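Local coordinates for DUF1460 domain-containing protein (Legionella pneumophila subsp. pneumophila, PDB 2IM9), which is of unknown function but probably acts as an amidase on bacterial cell-wall peptides, at residues L74-N79 and H120-N125; N243-E248 and I314-P319; A28-Q33 and R87-G92. All coordinates share one frame; numbering follows the deposited sequence. Where two conformers were deposited one is given.

Interaction 1 of 3, residues L74-N79 and H120-N125; sequences LGEGPN and HTRYKN
L74 lies over one face of the R122 guanidinium, its CB 3.5 Å from NH2 and set toward the rim of the group, while the carbonyl of G75 meets the same group at its edge. The Y123 ring is approached at its edge too: both E76 OE2 and G75 O lie near the ring plane, and the E76 carboxylate stands almost upright to the ring, at 85°. R122 uses its two terminal nitrogens end-on, both aimed at the one oxygen of G75. The NH1 bond is the shorter and straighter, 2.9 Å to G75 O with an N-H...O angle of 154°; the NH2 bond, 3.3 Å to that oxygen, comes in from above the carbonyl plane. A bend in the arginine chain at chi3 turns the guanidinium so that its end faces the loop.

These bonds tie the long loop between helices 53-63 and 95-107 to the C-terminal end of helix 111-122, in the part of the chain that matches the N-acetylmuramoyl-L-alanine amidase-like family of the peptidase CA clan. R122 is the last helical residue and Y123 the first to leave the helix, yet both reach the same short piece of loop.

From Y123, OH donates to E76 OE2 at 2.6 Å, taking the anti lone pair, the one directed away from the other carboxylate oxygen. E76 folds back to receive it through its bend at chi2 (64°), and its OE1 is occupied by a salt bridge to R133. Charge adds a longer-range term: E76 OE2 lies 4.1 Å from R122 NH2 but well out of the guanidinium plane, with no N-H directed at it. The buried carboxylate, with R122 and R133 nearby, would be expected to favour its ionised form.

Interaction 2 of 3, residues N243-E248 and I314-P319; sequences NGAVIE and IQVVLP
V246 and Q315 form the tight part of this contact, an antiparallel hydrogen-bonded pair joined by two backbone bonds: V246 N to Q315 O at 2.8 Å and Q315 N to V246 O at 3.0 Å. One residue on, I247 and I314 make the non-hydrogen-bonded pair, where the CA of I314 directs a C-H toward V246 O. The short strand segments 246-248 and 314-317 run antiparallel at 156°, pairing strand 246-254 with strand 311-317 in the antiparallel sheet of this amidase-like fold.

A245 fills the step just before the pair. Its CB sits 3.4 Å from Q315 O and also touches I314 CG2, a contact described for one of the two conformers of that isoleucine. V316 CG1 reaches that same CB more distantly, at 4.3 Å.

On the face carrying V246 and Q315, the long side chains of Q315 and E248 converge at a slant, although which way round the Q315 amide lies is uncertain. E248 has its firm partner elsewhere, its OE1 taking a hydrogen bond from N142, and W141 of helix 137-147 packs against both side chains.

Toward G244 and V317 the pairing gives way. Beyond the pair, where G244 is already loop, the two chains no longer bond directly; a water bridges them, donating to G244 O at 2.9 Å and accepting from V317 N at 3.0 Å. Here V317 is partly exposed, in contrast to the buried V246 and Q315. G244 has a positive phi (84°), a value that favours glycine, as the chain turns into the strand. The chemistry thus changes along the pair: direct amide bonds in the buried part, and a single water satisfying the two backbone groups where the two chains part.

Interaction 3 of 3, residues A28-Q33 and R87-G92; sequences AAIEEQ and RYRVDG
Helix 27-45 runs past an extended piece of loop and comes closest at E31 and R89, whose CA atoms are 5.7 Å apart. E31 carries the polar half of the contact. R87 grips its carboxylate side-on, R87 NH2 donating to E31 OE1 at 2.7 Å and NE to OE2 at 2.9 Å, the latter almost straight at 175°. The backbone N of R87 then donates to E31 OE2 from the anti side, at 2.8 Å, so that this one oxygen accepts two bonds. Three bonds therefore hold the carboxylate, whose plane is turned 36° from that of the guanidinium. The glutamate reaches them with a chain extended beyond CG (chi2 -179°), its CG passing the carbonyl of Y88.

The loop falls in the amidase-like family region and leads into helix 95-107; the contact lays the N-terminal helix of the model along it. Y88 reaches beyond the loop, its OH hydrogen-bonded to N35 of that helix and to Q115 of helix 111-122.

I30 makes the apolar half. Its CG2 presses on R89 CB at 3.4 Å and reaches D91 OD1, while CD1 lies over one face of the R89 guanidinium, 3.6 Å from NH2. That guanidinium is fixed in its rotation by D91 in a second side-on salt bridge, NE to OD1 at 2.7 Å and NH2 to OD2, both oxygens close to its plane; NH1 goes to S73 O. The loop thus fixes the surface on which the isoleucine rests.

Toward solvent, the Q33 side chain crosses that of D91 at about a right angle and touches V90 CG2 obliquely. A water here accepts from V90 N and donates to I30 O and to Q33 OE1, 2.7 Å from the last, linking the helix backbone to the loop.

In the fold
Interactions 1 and 3 work on the same long loop between helices 53-63 and 95-107, and their segments alternate along the chain. Their centres are 13 Å apart and they touch: P78 CD packs 3.4 Å from E31 OE2, and L74 CD1 lies 3.5 Å from R87 O. The loop is thus held by helix 111-122 at one part and by helix 27-45 at another. Interaction 2 stands apart in the sheet, with its centre 22 Å from that of interaction 1 and 26 Å from that of interaction 3; its nearest atoms are about 9 Å and about 17 Å away, respectively. No ligand or catalytic residue is established for these contacts.

Interaction 1 of 3, residues L74-N79 and H120-N125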
loop_
_atom_site.group_PDB
_atom_site.type_symbol
_atom_site.label_atom_id
_atom_site.label_comp_id
_atom_site.label_asym_id
_atom_site.label_seq_id
_atom_site.Cartn_x
_atom_site.Cartn_y
_atom_site.Cartn_z
ATOM N N LEU A 74 -3.831 9.454 -5.676
ATOM C CA LEU A 74 -5.300 9.367 -5.631
ATOM C C LEU A 74 -5.886 10.230 -4.536
ATOM O O LEU A 74 -5.238 10.488 -3.506
ATOM C CB LEU A 74 -5.740 7.908 -5.401
ATOM C CG LEU A 74 -5.275 6.910 -6.475
ATOM C CD1 LEU A 74 -5.849 5.495 -6.231
ATOM C CD2 LEU A 74 -5.697 7.415 -7.844
ATOM N N GLY A 75 -7.131 10.643 -4.749
ATOM C CA GLY A 75 -7.905 11.345 -3.735
ATOM C C GLY A 75 -9.326 10.798 -3.664
ATOM O O GLY A 75 -9.565 9.596 -3.869
ATOM N N GLU A 76 -10.274 11.674 -3.339
ATOM C CA GLU A 76 -11.675 11.274 -3.218
ATOM C C GLU A 76 -12.473 11.583 -4.489
ATOM O O GLU A 76 -13.665 11.274 -4.563
ATOM C CB GLU A 76 -12.325 11.923 -1.994
ATOM C CG GLU A 76 -12.082 11.149 -0.689
ATOM C CD GLU A 76 -10.608 11.111 -0.300
ATOM O OE1 GLU A 76 -10.043 12.186 0.029
ATOM O OE2 GLU A 76 -10.019 10.007 -0.345
ATOM N N GLY A 77 -11.803 12.147 -5.493
ATOM C CA GLY A 77 -12.411 12.327 -6.810
ATOM C C GLY A 77 -12.883 13.736 -7.106
ATOM O O GLY A 77 -12.770 14.649 -6.272
ATOM N N PRO A 78 -13.462 13.928 -8.298
ATOM C CA PRO A 78 -13.984 15.232 -8.662
ATOM C C PRO A 78 -15.001 15.673 -7.616
ATOM O O PRO A 78 -15.717 14.835 -7.049
ATOM C CB PRO A 78 -14.686 14.960 -10.011
ATOM C CG PRO A 78 -13.963 13.773 -10.582
ATOM C CD PRO A 78 -13.669 12.913 -9.358
ATOM N N ASN A 79 -15.050 16.969 -7.343
ATOM C CA ASN A 79 -16.010 17.531 -6.417
ATOM C C ASN A 79 -15.806 17.119 -4.962
ATOM O O ASN A 79 -16.659 17.407 -4.125
ATOM C CB ASN A 79 -17.450 17.195 -6.859
ATOM C CG ASN A 79 -17.692 17.509 -8.328
ATOM O OD1 ASN A 79 -17.552 18.659 -8.746
ATOM N ND2 ASN A 79 -18.063 16.489 -9.117
ATOM N N HIS A 120 -13.724 -0.397 -1.462
ATOM C CA HIS A 120 -13.658 -1.139 -0.207
ATOM C C HIS A 120 -12.255 -1.462 0.290
ATOM O O HIS A 120 -12.100 -1.833 1.439
ATOM C CB HIS A 120 -14.516 -2.409 -0.277
ATOM C CG HIS A 120 -15.970 -2.133 -0.106
ATOM N ND1 HIS A 120 -16.784 -1.765 -1.155
ATOM C CD2 HIS A 120 -16.748 -2.121 1.000
ATOM C CE1 HIS A 120 -18.013 -1.565 -0.704
ATOM N NE2 HIS A 120 -18.016 -1.780 0.599
ATOM N N THR A 121 -11.240 -1.316 -0.557
ATOM C CA THR A 121 -9.860 -1.551 -0.147
ATOM C C THR A 121 -9.225 -0.245 0.356
ATOM O O THR A 121 -8.412 -0.270 1.295
ATOM C CB THR A 121 -9.010 -2.149 -1.315
ATOM O OG1 THR A 121 -9.634 -3.351 -1.795
ATOM C CG2 THR A 121 -7.623 -2.520 -0.840
ATOM N N ARG A 122 -9.615 0.874 -0.265
ATOM C CA ARG A 122 -9.035 2.187 0.033
ATOM C C ARG A 122 -9.649 2.850 1.244
ATOM O O ARG A 122 -8.975 3.640 1.907
ATOM C CB ARG A 122 -9.196 3.148 -1.149
ATOM C CG ARG A 122 -8.292 2.859 -2.321
ATOM C CD ARG A 122 -8.417 4.037 -3.319
ATOM N NE ARG A 122 -7.759 5.236 -2.794
ATOM C CZ ARG A 122 -8.233 6.473 -2.923
ATOM N NH1 ARG A 122 -9.395 6.684 -3.556
ATOM N NH2 ARG A 122 -7.551 7.502 -2.409
ATOM N N TYR A 123 -10.917 2.532 1.523
ATOM C CA TYR A 123 -11.688 3.195 2.579
ATOM C C TYR A 123 -12.280 2.192 3.549
ATOM O O TYR A 123 -12.753 1.143 3.149
ATOM C CB TYR A 123 -12.843 4.006 1.991
ATOM C CG TYR A 123 -12.389 5.093 1.051
ATOM C CD1 TYR A 123 -12.033 6.356 1.530
ATOM C CD2 TYR A 123 -12.317 4.856 -0.315
ATOM C CE1 TYR A 123 -11.598 7.362 0.655
ATOM C CE2 TYR A 123 -11.890 5.836 -1.196
ATOM C CZ TYR A 123 -11.523 7.078 -0.705
ATOM O OH TYR A 123 -11.118 8.036 -1.595
ATOM N N LYS A 124 -12.289 2.550 4.821
ATOM C CA LYS A 124 -12.983 1.756 5.837
ATOM C C LYS A 124 -14.464 1.562 5.470
ATOM O O LYS A 124 -15.197 2.538 5.274
ATOM C CB LYS A 124 -12.846 2.443 7.197
ATOM C CG LYS A 124 -13.405 1.650 8.349
ATOM C CD LYS A 124 -13.495 2.493 9.603
ATOM C CE LYS A 124 -14.269 1.756 10.700
ATOM N NZ LYS A 124 -14.241 2.536 11.986
ATOM N N ASN A 125 -14.886 0.292 5.379
ATOM C CA ASN A 125 -16.250 -0.098 4.958
ATOM C C ASN A 125 -16.727 0.465 3.624
ATOM O O ASN A 125 -17.949 0.544 3.365
ATOM C CB ASN A 125 -17.280 0.206 6.055
ATOM C CG ASN A 125 -16.908 -0.413 7.387
ATOM O OD1 ASN A 125 -16.553 -1.595 7.457
ATOM N ND2 ASN A 125 -16.960 0.393 8.450
#

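Interaction 2 of 3, residues N243-E248 and I314-P319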
loop_
_atom_site.group_PDB
_atom_site.type_symbol
_atom_site.label_atom_id
_atom_site.label_comp_id
_atom_site.label_asym_id
_atom_site.label_seq_id
_atom_site.Cartn_x
_atom_site.Cartn_y
_atom_site.Cartn_z
ATOM N N ASN A 243 5.034 -16.091 -4.360
ATOM C CA ASN A 243 4.738 -15.242 -5.502
ATOM C C ASN A 243 3.424 -14.490 -5.278
ATOM O O ASN A 243 2.423 -15.085 -4.847
ATOM C CB ASN A 243 4.665 -16.082 -6.781
ATOM C CG ASN A 243 4.623 -15.231 -8.034
ATOM O OD1 ASN A 243 5.464 -14.355 -8.234
ATOM N ND2 ASN A 243 3.636 -15.487 -8.892
ATOM N N GLY A 244 3.442 -13.186 -5.557
ATOM C CA GLY A 244 2.243 -12.349 -5.447
ATOM C C GLY A 244 1.977 -11.844 -4.042
ATOM O O GLY A 244 0.944 -11.219 -3.792
ATOM N N ALA A 245 2.898 -12.105 -3.109
ATOM C CA ALA A 245 2.710 -11.599 -1.742
ATOM C C ALA A 245 2.894 -10.070 -1.720
ATOM O O ALA A 245 3.497 -9.486 -2.636
ATOM C CB ALA A 245 3.678 -12.267 -0.775
ATOM N N VAL A 246 2.337 -9.427 -0.696
ATOM C CA VAL A 246 2.554 -8.010 -0.458
ATOM C C VAL A 246 3.671 -7.888 0.566
ATOM O O VAL A 246 3.585 -8.502 1.649
ATOM C CB VAL A 246 1.264 -7.331 0.087
ATOM C CG1 VAL A 246 1.559 -5.901 0.522
ATOM C CG2 VAL A 246 0.126 -7.390 -0.990
ATOM N N ILE A 247 4.721 -7.135 0.209
ATOM C CA ILE A 247 5.882 -6.907 1.101
ATOM C C ILE A 247 5.861 -5.474 1.605
ATOM O O ILE A 247 5.823 -4.544 0.793
ATOM C CB ILE A 247 7.225 -7.108 0.340
ATOM C CG1 ILE A 247 7.346 -8.547 -0.170
ATOM C CG2 ILE A 247 8.405 -6.765 1.237
ATOM C CD1 ILE A 247 8.475 -8.691 -1.183
ATOM N N GLU A 248 5.858 -5.309 2.926
ATOM C CA GLU A 248 5.937 -3.985 3.560
ATOM C C GLU A 248 7.281 -3.777 4.245
ATOM O O GLU A 248 7.813 -4.685 4.901
ATOM C CB GLU A 248 4.791 -3.798 4.566
ATOM C CG GLU A 248 3.423 -3.802 3.901
ATOM C CD GLU A 248 2.244 -3.942 4.855
ATOM O OE1 GLU A 248 2.457 -4.130 6.072
ATOM O OE2 GLU A 248 1.096 -3.837 4.363
ATOM N N ILE A 314 5.154 -9.686 5.563
ATOM C CA ILE A 314 4.655 -10.396 4.377
ATOM C C ILE A 314 3.190 -10.772 4.570
ATOM O O ILE A 314 2.822 -11.395 5.566
ATOM C CB ILE A 314 5.475 -11.691 4.077
ATOM C CG1 ILE A 314 6.988 -11.406 3.989
ATOM C CG2 ILE A 314 5.019 -12.338 2.766
ATOM C CD1 ILE A 314 7.725 -11.508 5.308
ATOM N N GLN A 315 2.363 -10.391 3.591
ATOM C CA GLN A 315 0.945 -10.736 3.579
ATOM C C GLN A 315 0.595 -11.413 2.270
ATOM O O GLN A 315 1.235 -11.174 1.240
ATOM C CB GLN A 315 0.110 -9.477 3.704
ATOM C CG GLN A 315 0.166 -8.866 5.087
ATOM C CD GLN A 315 -0.686 -7.648 5.156
ATOM O OE1 GLN A 315 -0.336 -6.602 4.587
ATOM N NE2 GLN A 315 -1.831 -7.763 5.829
ATOM N N VAL A 316 -0.411 -12.279 2.302
ATOM C CA VAL A 316 -0.890 -12.911 1.073
ATOM C C VAL A 316 -2.363 -12.596 0.891
ATOM O O VAL A 316 -3.050 -12.238 1.843
ATOM C CB VAL A 316 -0.689 -14.435 1.052
ATOM C CG1 VAL A 316 0.802 -14.787 1.095
ATOM C CG2 VAL A 316 -1.425 -15.089 2.219
ATOM N N VAL A 317 -2.819 -12.679 -0.351
ATOM C CA VAL A 317 -4.206 -12.407 -0.692
ATOM C C VAL A 317 -4.959 -13.727 -0.551
ATOM O O VAL A 317 -4.510 -14.750 -1.064
ATOM C CB VAL A 317 -4.326 -11.878 -2.134
ATOM C CG1 VAL A 317 -5.804 -11.801 -2.593
ATOM C CG2 VAL A 317 -3.639 -10.532 -2.261
ATOM N N LEU A 318 -6.102 -13.692 0.123
ATOM C CA LEU A 318 -6.838 -14.926 0.426
ATOM C C LEU A 318 -7.823 -15.385 -0.662
ATOM O O LEU A 318 -7.879 -16.587 -0.983
ATOM C CB LEU A 318 -7.566 -14.787 1.761
ATOM C CG LEU A 318 -6.706 -14.702 3.015
ATOM C CD1 LEU A 318 -7.590 -14.371 4.216
ATOM C CD2 LEU A 318 -5.923 -16.001 3.220
ATOM N N PRO A 319 -8.647 -14.461 -1.193
ATOM C CA PRO A 319 -9.588 -14.896 -2.236
ATOM C C PRO A 319 -8.882 -15.641 -3.372
ATOM O O PRO A 319 -7.831 -15.201 -3.853
ATOM C CB PRO A 319 -10.178 -13.585 -2.739
ATOM C CG PRO A 319 -10.086 -12.681 -1.577
ATOM C CD PRO A 319 -8.821 -13.032 -0.872
HETATM O O HOH W 1 -0.866 -13.046 -2.563
#

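Interaction 3 of 3, residues A28-Q33 and R87-G92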
loop_
_atom_site.group_PDB
_atom_site.type_symbol
_atom_site.label_atom_id
_atom_site.label_comp_id
_atom_site.label_asym_id
_atom_site.label_seq_id
_atom_site.Cartn_x
_atom_site.Cartn_y
_atom_site.Cartn_z
ATOM N N ALA A 28 -11.632 14.249 -13.521
ATOM C CA ALA A 28 -12.641 13.521 -14.293
ATOM C C ALA A 28 -12.043 12.930 -15.568
ATOM O O ALA A 28 -12.342 11.791 -15.927
ATOM C CB ALA A 28 -13.831 14.406 -14.602
ATOM N N ALA A 29 -11.192 13.694 -16.246
ATOM C CA ALA A 29 -10.577 13.223 -17.499
ATOM C C ALA A 29 -9.626 12.060 -17.262
ATOM O O ALA A 29 -9.561 11.120 -18.056
ATOM C CB ALA A 29 -9.854 14.355 -18.197
ATOM N N ILE A 30 -8.877 12.140 -16.164
ATOM C CA ILE A 30 -7.966 11.078 -15.779
ATOM C C ILE A 30 -8.732 9.776 -15.519
ATOM O O ILE A 30 -8.362 8.704 -16.010
ATOM C CB ILE A 30 -7.126 11.492 -14.554
ATOM C CG1 ILE A 30 -6.198 12.655 -14.925
ATOM C CG2 ILE A 30 -6.344 10.302 -14.015
ATOM C CD1 ILE A 30 -5.570 13.347 -13.702
ATOM N N GLU A 31 -9.829 9.885 -14.777
ATOM C CA GLU A 31 -10.671 8.719 -14.512
ATOM C C GLU A 31 -11.279 8.151 -15.789
ATOM O O GLU A 31 -11.418 6.923 -15.924
ATOM C CB GLU A 31 -11.770 9.078 -13.521
ATOM C CG GLU A 31 -11.258 9.360 -12.101
ATOM C CD GLU A 31 -12.390 9.681 -11.146
ATOM O OE1 GLU A 31 -13.558 9.758 -11.603
ATOM O OE2 GLU A 31 -12.129 9.883 -9.938
ATOM N N GLU A 32 -11.641 9.030 -16.723
ATOM C CA GLU A 32 -12.244 8.582 -17.985
ATOM C C GLU A 32 -11.260 7.774 -18.790
ATOM O O GLU A 32 -11.633 6.747 -19.381
ATOM C CB GLU A 32 -12.771 9.753 -18.830
ATOM C CG GLU A 32 -14.081 10.318 -18.323
ATOM N N GLN A 33 -10.006 8.224 -18.815
ATOM C CA GLN A 33 -8.927 7.469 -19.467
ATOM C C GLN A 33 -8.779 6.097 -18.819
ATOM O O GLN A 33 -8.621 5.076 -19.515
ATOM C CB GLN A 33 -7.590 8.225 -19.372
ATOM C CG GLN A 33 -6.361 7.364 -19.739
ATOM C CD GLN A 33 -5.002 8.017 -19.406
ATOM O OE1 GLN A 33 -4.682 8.320 -18.247
ATOM N NE2 GLN A 33 -4.192 8.223 -20.443
ATOM N N ARG A 87 -10.089 9.187 -8.179
ATOM C CA ARG A 87 -10.334 7.995 -7.373
ATOM C C ARG A 87 -9.510 6.783 -7.801
ATOM O O ARG A 87 -9.229 5.880 -6.990
ATOM C CB ARG A 87 -11.827 7.670 -7.436
ATOM C CG ARG A 87 -12.597 8.690 -6.614
ATOM C CD ARG A 87 -14.074 8.649 -6.921
ATOM N NE ARG A 87 -14.340 9.173 -8.254
ATOM C CZ ARG A 87 -15.552 9.280 -8.765
ATOM N NH1 ARG A 87 -16.593 8.880 -8.030
ATOM N NH2 ARG A 87 -15.706 9.789 -9.986
ATOM N N TYR A 88 -9.150 6.760 -9.083
ATOM C CA TYR A 88 -8.251 5.750 -9.663
ATOM C C TYR A 88 -7.683 6.313 -10.972
ATOM O O TYR A 88 -8.242 7.250 -11.561
ATOM C CB TYR A 88 -8.979 4.426 -9.938
ATOM C CG TYR A 88 -10.277 4.628 -10.695
ATOM C CD1 TYR A 88 -10.303 4.613 -12.096
ATOM C CD2 TYR A 88 -11.474 4.849 -10.002
ATOM C CE1 TYR A 88 -11.496 4.817 -12.805
ATOM C CE2 TYR A 88 -12.671 5.049 -10.679
ATOM C CZ TYR A 88 -12.677 5.036 -12.082
ATOM O OH TYR A 88 -13.863 5.237 -12.749
ATOM N N ARG A 89 -6.550 5.769 -11.394
ATOM C CA ARG A 89 -5.883 6.246 -12.604
ATOM C C ARG A 89 -4.905 5.210 -13.111
ATOM O O ARG A 89 -4.508 4.300 -12.368
ATOM C CB ARG A 89 -5.152 7.567 -12.321
ATOM C CG ARG A 89 -3.988 7.432 -11.347
ATOM C CD ARG A 89 -3.608 8.764 -10.742
ATOM N NE ARG A 89 -3.177 9.744 -11.765
ATOM C CZ ARG A 89 -2.870 11.021 -11.508
ATOM N NH1 ARG A 89 -2.956 11.507 -10.278
ATOM N NH2 ARG A 89 -2.493 11.836 -12.508
ATOM N N VAL A 90 -4.497 5.348 -14.372
ATOM C CA VAL A 90 -3.517 4.404 -14.941
ATOM C C VAL A 90 -2.254 5.094 -15.435
ATOM O O VAL A 90 -1.392 4.443 -16.037
ATOM C CB VAL A 90 -4.129 3.582 -16.091
ATOM C CG1 VAL A 90 -5.224 2.647 -15.548
ATOM C CG2 VAL A 90 -4.683 4.512 -17.185
ATOM N N ASP A 91 -2.151 6.395 -15.199
ATOM C CA ASP A 91 -1.047 7.215 -15.720
ATOM C C ASP A 91 0.050 7.489 -14.677
ATOM O O ASP A 91 1.069 8.103 -14.985
ATOM C CB ASP A 91 -1.585 8.548 -16.257
ATOM C CG ASP A 91 -2.150 9.428 -15.157
ATOM O OD1 ASP A 91 -2.827 8.886 -14.262
ATOM O OD2 ASP A 91 -1.912 10.654 -15.166
ATOM N N GLY A 92 -0.160 7.043 -13.440
ATOM C CA GLY A 92 0.806 7.316 -12.371
ATOM C C GLY A 92 0.395 6.589 -11.106
ATOM O O GLY A 92 -0.791 6.322 -10.920
HETATM O O HOH W 2 -5.819 7.399 -15.984
#